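Local coordinates for pollen allergen Phl p 6 (Phleum pratense, PDB 6TRK), which is a grass pollen allergen of the Poa p IX/Phl p VI family whose biological role in the plant is not firmly established, at residues Pro57-Val60 against Pro61-Glu65. The protein carries 1 engineered substitution. Numbering follows the deposited sequence.
Sequences PQLV and PKLDE
Val60 O accepts the backbone N-H of Asp64 at 2.8 Å from Asp64 N, nearly straight at 166°. One residue back, Leu59 O takes the N-H of Leu63, with Leu63 N 3.0 Å away. Both donors approach their carbonyls almost head-on. The Asp64 carboxylate folds back over the same turn, but OD1 and OD2 each lie 3.4 Å from Val60 O, a mere proximity of acceptors. Asp64 OD2 also passes 3.8 Å from Val60 CG1, which stands opposite its own backbone N (chi1 171°) and beside the carbonyl carbon, on the Asp64 side. The two backbone bonds, each from residue i+4 to the carbonyl of residue i, open helix 60-76 in an all-helical bundle, after the short link from helix 30-55. Pro61 suits this place because the first turn needs no N-H from it. The peptide link brings Pro61 CD within 3.5 Å of Val60 CB, a little under usual van der Waals contact. On the buried side Leu59 and Leu63 meet at an angle, branch point to branch point, with 3.9 Å between Leu59 CG and Leu63 CG. Leu59 continues onto Leu10 of helix 2-23, while Leu63 reaches Tyr45 and Ala52 of helix 30-55 and Ile97 of helix 82-98. The extended Lys62 chain runs outward and somewhat back; a water accepts from Lys62 NZ at 3.0 Å and donates a weak bond to Gln58 O.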
ATOM      1  N   PRO A  57      -2.552  11.954  12.925  1.00 24.27           N
ATOM      2  CA  PRO A  57      -3.869  11.872  12.289  1.00 26.12           C
ATOM      3  C   PRO A  57      -3.990  12.683  11.016  1.00 29.75           C
ATOM      4  O   PRO A  57      -4.864  12.372  10.200  1.00 25.04           O
ATOM      5  CB  PRO A  57      -4.831  12.373  13.380  1.00 35.62           C
ATOM      6  CG  PRO A  57      -3.964  12.983  14.452  1.00 31.55           C
ATOM      7  CD  PRO A  57      -2.616  12.364  14.342  1.00 34.43           C
ATOM      8  N   GLN A  58      -3.135  13.695  10.806  1.00 26.91           N
ATOM      9  CA  GLN A  58      -3.151  14.446   9.561  1.00 26.61           C
ATOM     10  C   GLN A  58      -2.775  13.586   8.360  1.00 25.53           C
ATOM     11  O   GLN A  58      -3.097  13.934   7.224  1.00 25.90           O
ATOM     12  CB  GLN A  58      -2.186  15.639   9.673  1.00 33.11           C
ATOM     13  CG  GLN A  58      -0.716  15.248   9.751  1.00 28.22           C
ATOM     14  CD  GLN A  58      -0.202  14.884  11.168  1.00 22.00           C
ATOM     15  OE1 GLN A  58      -0.967  14.734  12.149  1.00 23.81           O
ATOM     16  NE2 GLN A  58       1.116  14.739  11.276  1.00 32.50           N
ATOM     17  N   LEU A  59      -2.079  12.473   8.587  1.00 21.11           N
ATOM     18  CA  LEU A  59      -1.699  11.583   7.492  1.00 20.66           C
ATOM     19  C   LEU A  59      -2.838  10.668   7.068  1.00 19.63           C
ATOM     20  O   LEU A  59      -2.795  10.094   5.977  1.00 18.08           O
ATOM     21  CB  LEU A  59      -0.496  10.756   7.930  1.00 20.01           C
ATOM     22  CG  LEU A  59       0.196   9.805   6.958  1.00 25.51           C
ATOM     23  CD1 LEU A  59       0.773  10.585   5.803  1.00 34.71           C
ATOM     24  CD2 LEU A  59       1.286   9.053   7.683  1.00 23.66           C
ATOM     25  N   VAL A  60      -3.849  10.486   7.929  1.00 17.83           N
ATOM     26  CA  VAL A  60      -4.856   9.453   7.672  1.00 18.36           C
ATOM     27  C   VAL A  60      -5.591   9.671   6.351  1.00 15.87           C
ATOM     28  O   VAL A  60      -5.789   8.689   5.614  1.00 18.26           O
ATOM     29  CB  VAL A  60      -5.817   9.351   8.869  1.00 22.84           C
ATOM     30  CG1 VAL A  60      -6.995   8.461   8.540  1.00 23.10           C
ATOM     31  CG2 VAL A  60      -5.063   8.825  10.056  1.00 21.84           C
ATOM     32  N   PRO A  61      -6.056  10.880   6.010  1.00 19.35           N
ATOM     33  CA  PRO A  61      -6.746  11.045   4.717  1.00 18.18           C
ATOM     34  C   PRO A  61      -5.871  10.738   3.529  1.00 17.47           C
ATOM     35  O   PRO A  61      -6.381  10.311   2.478  1.00 17.54           O
ATOM     36  CB  PRO A  61      -7.160  12.522   4.697  1.00 22.20           C
ATOM     37  CG  PRO A  61      -7.024  12.991   6.096  1.00 28.66           C
ATOM     38  CD  PRO A  61      -6.051  12.127   6.800  1.00 22.47           C
ATOM     39  N   LYS A  62      -4.560  10.982   3.656  1.00 16.12           N
ATOM     40  CA  LYS A  62      -3.641  10.647   2.566  1.00 15.19           C
ATOM     41  C   LYS A  62      -3.488   9.126   2.440  1.00 11.81           C
ATOM     42  O   LYS A  62      -3.540   8.593   1.329  1.00 14.73           O
ATOM     43  CB  LYS A  62      -2.297  11.321   2.820  1.00 17.19           C
ATOM     44  CG  LYS A  62      -2.346  12.860   2.724  1.00 25.46           C
ATOM     45  CD  LYS A  62      -0.966  13.434   3.074  1.00 30.37           C
ATOM     46  CE  LYS A  62      -0.947  14.937   3.154  1.00 56.60           C
ATOM     47  NZ  LYS A  62       0.428  15.386   3.521  1.00 74.76           N
ATOM     48  N   LEU A  63      -3.313   8.426   3.569  1.00 13.72           N
ATOM     49  CA  LEU A  63      -3.269   6.972   3.524  1.00 14.28           C
ATOM     50  C   LEU A  63      -4.574   6.406   2.990  1.00 14.35           C
ATOM     51  O   LEU A  63      -4.549   5.488   2.150  1.00 14.37           O
ATOM     52  CB  LEU A  63      -2.948   6.398   4.904  1.00 18.48           C
ATOM     53  CG  LEU A  63      -1.514   6.640   5.403  1.00 18.97           C
ATOM     54  CD1 LEU A  63      -1.382   6.120   6.851  1.00 22.99           C
ATOM     55  CD2 LEU A  63      -0.524   5.972   4.497  1.00 18.65           C
ATOM     56  N   ASP A  64      -5.729   6.959   3.417  1.00 13.42           N
ATOM     57  CA  ASP A  64      -7.011   6.494   2.880  1.00 16.52           C
ATOM     58  C   ASP A  64      -7.026   6.580   1.338  1.00 13.49           C
ATOM     59  O   ASP A  64      -7.521   5.674   0.659  1.00 14.28           O
ATOM     60  CB  ASP A  64      -8.182   7.329   3.405  1.00 13.18           C
ATOM     61  CG  ASP A  64      -8.469   7.157   4.881  1.00 23.17           C
ATOM     62  OD1 ASP A  64      -8.069   6.152   5.521  1.00 20.96           O
ATOM     63  OD2 ASP A  64      -9.166   8.065   5.408  1.00 22.73           O
ATOM     64  N   GLU A  65      -6.497   7.682   0.778  1.00 12.08           N
ATOM     65  CA  GLU A  65      -6.474   7.845  -0.667  1.00 13.22           C
ATOM     66  C   GLU A  65      -5.582   6.812  -1.360  1.00 11.60           C
ATOM     67  O   GLU A  65      -5.904   6.332  -2.459  1.00 13.41           O
ATOM     68  CB  GLU A  65      -6.035   9.271  -1.012  1.00 12.17           C
ATOM     69  CG  GLU A  65      -5.863   9.515  -2.502  1.00 13.21           C
ATOM     70  CD  GLU A  65      -7.126   9.419  -3.360  1.00 14.86           C
ATOM     71  OE1 GLU A  65      -8.258   9.505  -2.817  1.00 16.86           O
ATOM     72  OE2 GLU A  65      -6.987   9.300  -4.616  1.00 13.23           O
TER
HETATM   73  O   HOH W   1       0.123  14.908   6.482  1.00 40.92           O